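Local coordinates for protein putative glycosyl hydrolase (Parabacteroides distasonis, PDB 4QHZ) that probably hydrolyses glycosides, being a magnesium-binding member of the 3-keto-disaccharide hydrolase family with a concanavalin-like beta fold, at residues A70-D73 with V78-V81; M99-Q104 with S119-Q124; I224-H229 with I236-I241. One frame throughout, in Å; residues are numbered along the deposited sequence.

Contact 1: residues A70-D73 with V78-V81; sequences AEWD and VFTV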
# COMPACT_ATOMS: atom_id res chain seq x y z
N ALA C 70 -15.63 -32.00 15.18
CA ALA C 70 -16.20 -31.56 13.92
C ALA C 70 -16.92 -32.76 13.31
O ALA C 70 -16.29 -33.75 12.98
CB ALA C 70 -15.12 -31.05 12.99
N GLU C 71 -18.24 -32.66 13.18
CA GLU C 71 -19.05 -33.80 12.77
C GLU C 71 -19.57 -33.65 11.34
O GLU C 71 -20.74 -33.92 11.07
CB GLU C 71 -20.22 -34.01 13.75
CG GLU C 71 -19.75 -34.47 15.12
CD GLU C 71 -20.89 -34.79 16.07
OE1 GLU C 71 -21.72 -33.90 16.34
OE2 GLU C 71 -20.94 -35.92 16.56
N TRP C 72 -18.69 -33.23 10.44
CA TRP C 72 -18.96 -33.35 9.01
C TRP C 72 -18.49 -34.74 8.57
O TRP C 72 -17.72 -35.38 9.27
CB TRP C 72 -18.29 -32.23 8.23
CG TRP C 72 -18.96 -30.88 8.43
CD1 TRP C 72 -19.99 -30.59 9.29
CD2 TRP C 72 -18.62 -29.65 7.79
NE1 TRP C 72 -20.32 -29.27 9.21
CE2 TRP C 72 -19.50 -28.66 8.29
CE3 TRP C 72 -17.68 -29.29 6.83
CZ2 TRP C 72 -19.45 -27.34 7.86
CZ3 TRP C 72 -17.62 -27.97 6.40
CH2 TRP C 72 -18.51 -27.01 6.92
N ASP C 73 -18.96 -35.20 7.42
CA ASP C 73 -18.84 -36.62 7.06
C ASP C 73 -17.62 -36.89 6.18
O ASP C 73 -17.53 -36.39 5.07
CB ASP C 73 -20.12 -37.08 6.37
CG ASP C 73 -21.34 -36.91 7.27
OD1 ASP C 73 -21.41 -37.62 8.29
OD2 ASP C 73 -22.20 -36.07 6.97
N VAL C 78 -12.57 -37.43 0.97
CA VAL C 78 -13.13 -36.09 1.03
C VAL C 78 -13.93 -35.95 2.32
O VAL C 78 -14.16 -36.94 3.01
CB VAL C 78 -14.05 -35.77 -0.18
CG1 VAL C 78 -13.37 -36.14 -1.49
CG2 VAL C 78 -15.39 -36.49 -0.08
N PHE C 79 -14.35 -34.74 2.65
CA PHE C 79 -15.38 -34.59 3.67
C PHE C 79 -16.51 -33.70 3.16
O PHE C 79 -16.31 -32.81 2.35
CB PHE C 79 -14.81 -34.11 5.02
CG PHE C 79 -14.25 -32.71 5.03
CD1 PHE C 79 -12.93 -32.48 4.68
CD2 PHE C 79 -15.02 -31.64 5.47
CE1 PHE C 79 -12.39 -31.20 4.72
CE2 PHE C 79 -14.49 -30.36 5.52
CZ PHE C 79 -13.17 -30.14 5.15
N THR C 80 -17.71 -34.00 3.64
CA THR C 80 -18.92 -33.42 3.12
C THR C 80 -19.66 -32.69 4.24
O THR C 80 -19.78 -33.21 5.34
CB THR C 80 -19.82 -34.51 2.51
OG1 THR C 80 -19.08 -35.24 1.52
CG2 THR C 80 -21.06 -33.91 1.86
N VAL C 81 -20.14 -31.49 3.92
CA VAL C 81 -20.87 -30.68 4.87
C VAL C 81 -22.11 -31.42 5.37
O VAL C 81 -22.84 -32.02 4.58
CB VAL C 81 -21.33 -29.34 4.23
CG1 VAL C 81 -22.14 -28.51 5.22
CG2 VAL C 81 -20.13 -28.54 3.74
O HOH W 1 -23.37 -34.69 4.92
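The indole of Trp72 meets Val81 over one face and Phe79 at one edge. Val81 CG2 stands 3.9 Å from the centroid of the six-membered ring of Trp72 and 20° off its normal, a CH-pi contact. With CG1 anti to the backbone N (chi1 178°), both methyls of the valine rest on the same face of the indole, CG2 over the six-membered ring and CG1 toward CZ2 and CE2. The Val81 and Trp72 side chains lie next to each other and point the same way. At the rim, Phe79 CE2 comes within 3.6 Å of Trp72 CE3 near the plane of each ring, so the two aromatics meet edge against edge without stacking. The Phe79 ring gets there with CG set between its backbone N and carbonyl carbon (chi1 67°). The indole N-H, NE1, is held by the carbonyl of Gly86, which fixes how the ring is turned.

Behind these side chains the backbones pair as antiparallel strands. Asp73 N donates to Thr80 O at 3.0 Å, in the carbonyl plane, and Thr80 N returns a bond to Asp73 O at 2.8 Å. Asp73 O also receives a CA-H...O contact from Phe79. The side chains of this hydrogen-bonded pair share one face of the sheet; there a water donates to both Asp73 OD2 and Val81 O, each at 2.7 Å, and Thr80 OG1 bonds His75 and Ser237. With four residues between the segments, this is a beta hairpin of strands 73-75 and 78-80 on the larger antiparallel sheet of a concanavalin-like fold, its aromatic side turned to the core.

Contact 2: residues M99-Q104 with S119-Q124; sequences MHIEWQ and SGIFLQ. With MG (magnesium ion), chain I.
Ile121 reaches across the core of a beta sandwich to Met99 and Ile101, joining strand 119-123 of one antiparallel sheet to strand 97-104 of the other. The CA atoms of Ile101 and Ile121 are 9.3 Å apart, a spacing spanned by side chains alone, and no hydrogen bond links the two segments.

The apolar contacts are branch to branch. Ile101 and Ile121 approach tip to tip, Ile101 CG2 lying 4.1 Å from Ile121 CD1 while Ile101 CD1 meets Ile121 CG1. The other branch of Ile121 serves Met99, present as selenomethionine: its SE is 4.0 Å from Ile121 CG2. The bend at the last torsion (chi3 119°) swings CE back so that it too touches Ile121 CG2, beside SE. Cut back to an alanine here, the Ile121 side chain would lose CG1, CG2 and CD1, which is likely to open a gap between the sheets and leave the selenium end of Met99 and the CG2 and CD1 methyls of Ile101 without their partner. Tyr168 of strand 165-177 and Val131 of strand 127-131 also touch Ile121.

Polar interactions lie on the other side of strand 97-104. His100 NE2 donates to Glu102 OE2 over 2.8 Å, in the imidazole plane and nearly straight at 176°, using the anti lone pair of the carboxylate. Arg239 forms a salt bridge to OE1 of the same glutamate, and Asn240 and the Gly43 amide also bond OE2, a network likely to keep Glu102 ionised.

Metal coordination begins at the start of strand 119-123. There the backbone oxygen of Ser119 binds the magnesium ion at 2.2 Å, and a water ligand sits 2.0 Å from the metal.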
# COMPACT_ATOMS: atom_id res chain seq x y z
N MSE C 99 -2.88 -20.51 2.18
CA MSE C 99 -3.83 -21.60 2.34
C MSE C 99 -4.23 -22.23 1.04
O MSE C 99 -4.34 -21.55 0.03
CB MSE C 99 -5.10 -20.95 2.88
CG MSE C 99 -5.72 -21.72 4.01
SE MSE C 99 -7.56 -21.03 4.19
CE MSE C 99 -8.37 -22.79 3.80
N HIS C 100 -4.48 -23.54 1.07
CA HIS C 100 -4.97 -24.27 -0.09
C HIS C 100 -6.23 -25.04 0.31
O HIS C 100 -6.28 -25.62 1.39
CB HIS C 100 -3.90 -25.23 -0.60
CG HIS C 100 -4.26 -25.93 -1.88
ND1 HIS C 100 -3.89 -25.44 -3.12
CD2 HIS C 100 -4.93 -27.08 -2.11
CE1 HIS C 100 -4.34 -26.26 -4.06
NE2 HIS C 100 -4.97 -27.26 -3.47
N ILE C 101 -7.24 -25.04 -0.55
CA ILE C 101 -8.48 -25.75 -0.28
C ILE C 101 -9.21 -26.03 -1.60
O ILE C 101 -9.33 -25.17 -2.46
CB ILE C 101 -9.39 -24.97 0.71
CG1 ILE C 101 -10.69 -25.74 0.99
CG2 ILE C 101 -9.74 -23.58 0.19
CD1 ILE C 101 -11.45 -25.22 2.20
N GLU C 102 -9.70 -27.26 -1.73
CA GLU C 102 -10.41 -27.70 -2.92
C GLU C 102 -11.82 -28.10 -2.54
O GLU C 102 -12.04 -28.68 -1.47
CB GLU C 102 -9.67 -28.85 -3.58
CG GLU C 102 -8.21 -28.49 -3.89
CD GLU C 102 -7.47 -29.53 -4.71
OE1 GLU C 102 -8.10 -30.51 -5.19
OE2 GLU C 102 -6.25 -29.35 -4.87
N TRP C 103 -12.77 -27.77 -3.40
CA TRP C 103 -14.18 -28.04 -3.11
C TRP C 103 -14.97 -28.44 -4.35
O TRP C 103 -14.71 -27.97 -5.46
CB TRP C 103 -14.84 -26.82 -2.43
CG TRP C 103 -14.63 -25.51 -3.11
CD1 TRP C 103 -13.56 -24.68 -2.95
CD2 TRP C 103 -15.53 -24.83 -3.99
NE1 TRP C 103 -13.72 -23.55 -3.71
CE2 TRP C 103 -14.92 -23.61 -4.36
CE3 TRP C 103 -16.78 -25.16 -4.54
CZ2 TRP C 103 -15.53 -22.71 -5.24
CZ3 TRP C 103 -17.37 -24.26 -5.41
CH2 TRP C 103 -16.75 -23.05 -5.75
N GLN C 104 -15.95 -29.32 -4.12
CA GLN C 104 -16.71 -29.94 -5.19
C GLN C 104 -18.19 -29.72 -4.99
O GLN C 104 -18.75 -30.08 -3.95
CB GLN C 104 -16.43 -31.43 -5.21
CG GLN C 104 -17.10 -32.20 -6.34
CD GLN C 104 -17.08 -33.69 -6.10
OE1 GLN C 104 -17.47 -34.16 -5.03
NE2 GLN C 104 -16.60 -34.45 -7.08
N SER C 119 -21.12 -22.27 0.66
CA SER C 119 -20.31 -22.42 1.85
C SER C 119 -19.43 -21.19 1.93
O SER C 119 -19.80 -20.13 1.40
CB SER C 119 -19.49 -23.71 1.82
OG SER C 119 -18.75 -23.89 3.02
N GLY C 120 -18.27 -21.29 2.55
CA GLY C 120 -17.35 -20.17 2.61
C GLY C 120 -16.20 -20.41 3.55
O GLY C 120 -16.27 -21.27 4.43
N ILE C 121 -15.13 -19.66 3.34
CA ILE C 121 -13.94 -19.73 4.17
C ILE C 121 -13.81 -18.41 4.91
O ILE C 121 -13.51 -17.38 4.30
CB ILE C 121 -12.68 -20.02 3.32
CG1 ILE C 121 -12.83 -21.33 2.54
CG2 ILE C 121 -11.43 -20.09 4.19
CD1 ILE C 121 -12.92 -21.14 1.05
N PHE C 122 -14.05 -18.44 6.22
CA PHE C 122 -13.92 -17.24 7.05
C PHE C 122 -12.50 -17.12 7.56
O PHE C 122 -12.07 -17.88 8.44
CB PHE C 122 -14.89 -17.27 8.23
CG PHE C 122 -16.31 -16.91 7.85
CD1 PHE C 122 -17.12 -17.84 7.20
CD2 PHE C 122 -16.83 -15.67 8.17
CE1 PHE C 122 -18.43 -17.52 6.86
CE2 PHE C 122 -18.13 -15.35 7.83
CZ PHE C 122 -18.93 -16.28 7.18
N LEU C 123 -11.78 -16.14 7.01
CA LEU C 123 -10.37 -15.91 7.34
C LEU C 123 -10.27 -15.28 8.71
O LEU C 123 -10.90 -14.25 8.97
CB LEU C 123 -9.72 -15.02 6.28
CG LEU C 123 -9.91 -15.50 4.83
CD1 LEU C 123 -9.40 -14.47 3.85
CD2 LEU C 123 -9.22 -16.84 4.60
N GLN C 124 -9.50 -15.91 9.60
CA GLN C 124 -9.47 -15.58 11.04
C GLN C 124 -10.86 -15.56 11.67
O GLN C 124 -11.07 -14.91 12.69
CB GLN C 124 -8.75 -14.25 11.28
CG GLN C 124 -7.32 -14.23 10.78
CD GLN C 124 -6.58 -12.98 11.22
OE1 GLN C 124 -6.86 -11.88 10.74
NE2 GLN C 124 -5.66 -13.14 12.16
MG MG I . -21.22 -18.50 1.86
O HOH W 2 -22.16 -16.81 2.22

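Contact 3: residues I224-H229 with I236-I241; sequences IILQSH and ISFRNI. With MG (magnesium ion), chain I.
The phenyl ring of Phe238 receives Leu226 obliquely: the methyl CD2 of Leu226 comes to 4.4 Å from CE1 of Phe238. The Phe79 ring also meets this phenyl, the two planes about 25° apart. The contact between the segments is a light one, few atoms meeting and none closer than 4.4 Å; with the CA atoms of Leu226 and Phe238 10.0 Å apart, side chains alone bridge the layers. Phe238 CG stands anti to its own carbonyl carbon (chi1 -68°), sending the ring inward from strand 237-245. The side chain of Ser119 also touches this ring, so Phe238 links the apolar interior to a residue of the magnesium site.

The second methyl of Leu226 has a different partner. Leu226 CD1 continues its side chain in an extended course (chi2 178°) and ends 4.4 Å from Ile241 CD1, itself the end of an extended chain. The leucine fork is thus shared between the two partners, one methyl for the ring of Phe238 and one for Ile241. Both pairs are van der Waals contacts at the long end of the range, and no hydrogen bond joins the segments.

One residue beyond Leu226 the chain serves the metal. Gln227, extended from CG onward, reaches the magnesium ion, whose protein ligands are completed by Asn118, Ser119, Glu128 and Gln130.

No helix takes part. Strand 225-226 lies between strands 88-89 and 119-123 in the smaller antiparallel sheet, and strand 237-245 lies between 78-80 and 97-104 in the larger one, so Leu226 packs from one layer of the sandwich onto the other.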
# COMPACT_ATOMS: atom_id res chain seq x y z
N ILE C 224 -9.71 -20.80 10.91
CA ILE C 224 -10.40 -20.86 9.64
C ILE C 224 -11.74 -21.50 9.92
O ILE C 224 -11.80 -22.60 10.48
CB ILE C 224 -9.62 -21.67 8.59
CG1 ILE C 224 -8.19 -21.15 8.43
CG2 ILE C 224 -10.34 -21.64 7.25
CD1 ILE C 224 -8.08 -19.73 7.92
N ILE C 225 -12.83 -20.82 9.57
CA ILE C 225 -14.16 -21.37 9.73
C ILE C 225 -14.74 -21.72 8.37
O ILE C 225 -14.71 -20.89 7.45
CB ILE C 225 -15.12 -20.40 10.45
CG1 ILE C 225 -14.52 -19.91 11.76
CG2 ILE C 225 -16.48 -21.07 10.69
CD1 ILE C 225 -15.38 -18.91 12.52
N LEU C 226 -15.25 -22.94 8.23
CA LEU C 226 -15.96 -23.37 7.04
C LEU C 226 -17.46 -23.30 7.30
O LEU C 226 -17.96 -23.83 8.29
CB LEU C 226 -15.54 -24.78 6.62
CG LEU C 226 -14.08 -24.95 6.19
CD1 LEU C 226 -13.78 -26.40 5.83
CD2 LEU C 226 -13.73 -24.05 5.00
N GLN C 227 -18.17 -22.66 6.38
CA GLN C 227 -19.57 -22.31 6.57
C GLN C 227 -20.53 -23.45 6.21
O GLN C 227 -20.43 -24.05 5.14
CB GLN C 227 -19.89 -21.07 5.74
CG GLN C 227 -21.32 -20.54 5.87
CD GLN C 227 -21.59 -19.45 4.86
OE1 GLN C 227 -21.44 -19.65 3.66
NE2 GLN C 227 -21.99 -18.27 5.34
N SER C 228 -21.45 -23.73 7.12
CA SER C 228 -22.62 -24.53 6.85
C SER C 228 -23.80 -23.59 6.59
O SER C 228 -24.38 -23.06 7.52
CB SER C 228 -22.94 -25.45 8.03
OG SER C 228 -24.17 -26.13 7.82
N HIS C 229 -24.10 -23.35 5.32
CA HIS C 229 -25.16 -22.43 4.93
C HIS C 229 -26.47 -23.21 4.86
O HIS C 229 -26.63 -24.09 4.03
CB HIS C 229 -24.81 -21.76 3.60
CG HIS C 229 -25.64 -20.56 3.29
ND1 HIS C 229 -26.78 -20.61 2.52
CD2 HIS C 229 -25.49 -19.26 3.65
CE1 HIS C 229 -27.30 -19.41 2.43
NE2 HIS C 229 -26.54 -18.57 3.11
N ILE C 236 -21.85 -29.46 -0.28
CA ILE C 236 -20.60 -29.55 -1.03
C ILE C 236 -19.57 -30.39 -0.28
O ILE C 236 -19.71 -30.64 0.93
CB ILE C 236 -20.02 -28.16 -1.40
CG1 ILE C 236 -19.48 -27.43 -0.18
CG2 ILE C 236 -21.06 -27.30 -2.11
CD1 ILE C 236 -18.53 -26.32 -0.57
N SER C 237 -18.55 -30.84 -0.99
CA SER C 237 -17.48 -31.63 -0.39
C SER C 237 -16.14 -30.91 -0.50
O SER C 237 -15.93 -30.11 -1.41
CB SER C 237 -17.40 -33.01 -1.06
OG SER C 237 -18.53 -33.79 -0.72
N PHE C 238 -15.24 -31.22 0.43
CA PHE C 238 -13.92 -30.61 0.49
C PHE C 238 -12.81 -31.66 0.46
O PHE C 238 -13.01 -32.80 0.87
CB PHE C 238 -13.78 -29.82 1.79
CG PHE C 238 -14.66 -28.60 1.87
CD1 PHE C 238 -14.23 -27.39 1.35
CD2 PHE C 238 -15.89 -28.66 2.50
CE1 PHE C 238 -15.03 -26.27 1.44
CE2 PHE C 238 -16.69 -27.54 2.58
CZ PHE C 238 -16.26 -26.34 2.05
N ARG C 239 -11.63 -31.27 -0.03
CA ARG C 239 -10.44 -32.10 0.05
C ARG C 239 -9.19 -31.25 -0.01
O ARG C 239 -9.25 -30.05 -0.31
CB ARG C 239 -10.40 -33.12 -1.08
CG ARG C 239 -10.00 -32.52 -2.41
CD ARG C 239 -9.96 -33.53 -3.54
NE ARG C 239 -9.40 -32.94 -4.76
CZ ARG C 239 -9.24 -33.57 -5.91
NH1 ARG C 239 -9.60 -34.84 -6.03
NH2 ARG C 239 -8.71 -32.93 -6.95
N ASN C 240 -8.05 -31.87 0.29
CA ASN C 240 -6.73 -31.25 0.17
C ASN C 240 -6.66 -29.84 0.76
O ASN C 240 -6.49 -28.86 0.04
CB ASN C 240 -6.29 -31.24 -1.29
CG ASN C 240 -4.83 -30.81 -1.46
OD1 ASN C 240 -4.03 -30.89 -0.53
ND2 ASN C 240 -4.48 -30.37 -2.66
N ILE C 241 -6.80 -29.76 2.08
CA ILE C 241 -6.72 -28.49 2.78
C ILE C 241 -5.40 -28.42 3.54
O ILE C 241 -5.13 -29.27 4.40
CB ILE C 241 -7.89 -28.29 3.75
CG1 ILE C 241 -9.21 -28.62 3.05
CG2 ILE C 241 -7.89 -26.87 4.30
CD1 ILE C 241 -10.44 -28.43 3.92
MG MG I . -21.22 -18.50 1.86
O HOH W 2 -22.16 -16.81 2.22

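How the contacts relate
All three contacts build one two-layered antiparallel core, with contact 3 in the middle. Its centre is about 8 Å from that of contact 1 and about 6 Å from that of contact 2, whereas contacts 1 and 2 stand about 14 Å apart, centre to centre, and do not touch. Contact 1 joins contact 3 through adjacent strands, with Phe79 O probably hydrogen-bonded to Phe238 N at 2.7 Å. Contacts 2 and 3 are neighbours in both sheets and supply ligands to the same magnesium ion; Ser119 OG lies 2.7 Å from Gln227 O, a probable hydrogen bond between two of the metal-binding residues. Contact 1 stays farther off, the Trp72 side chain about 10 Å from the metal.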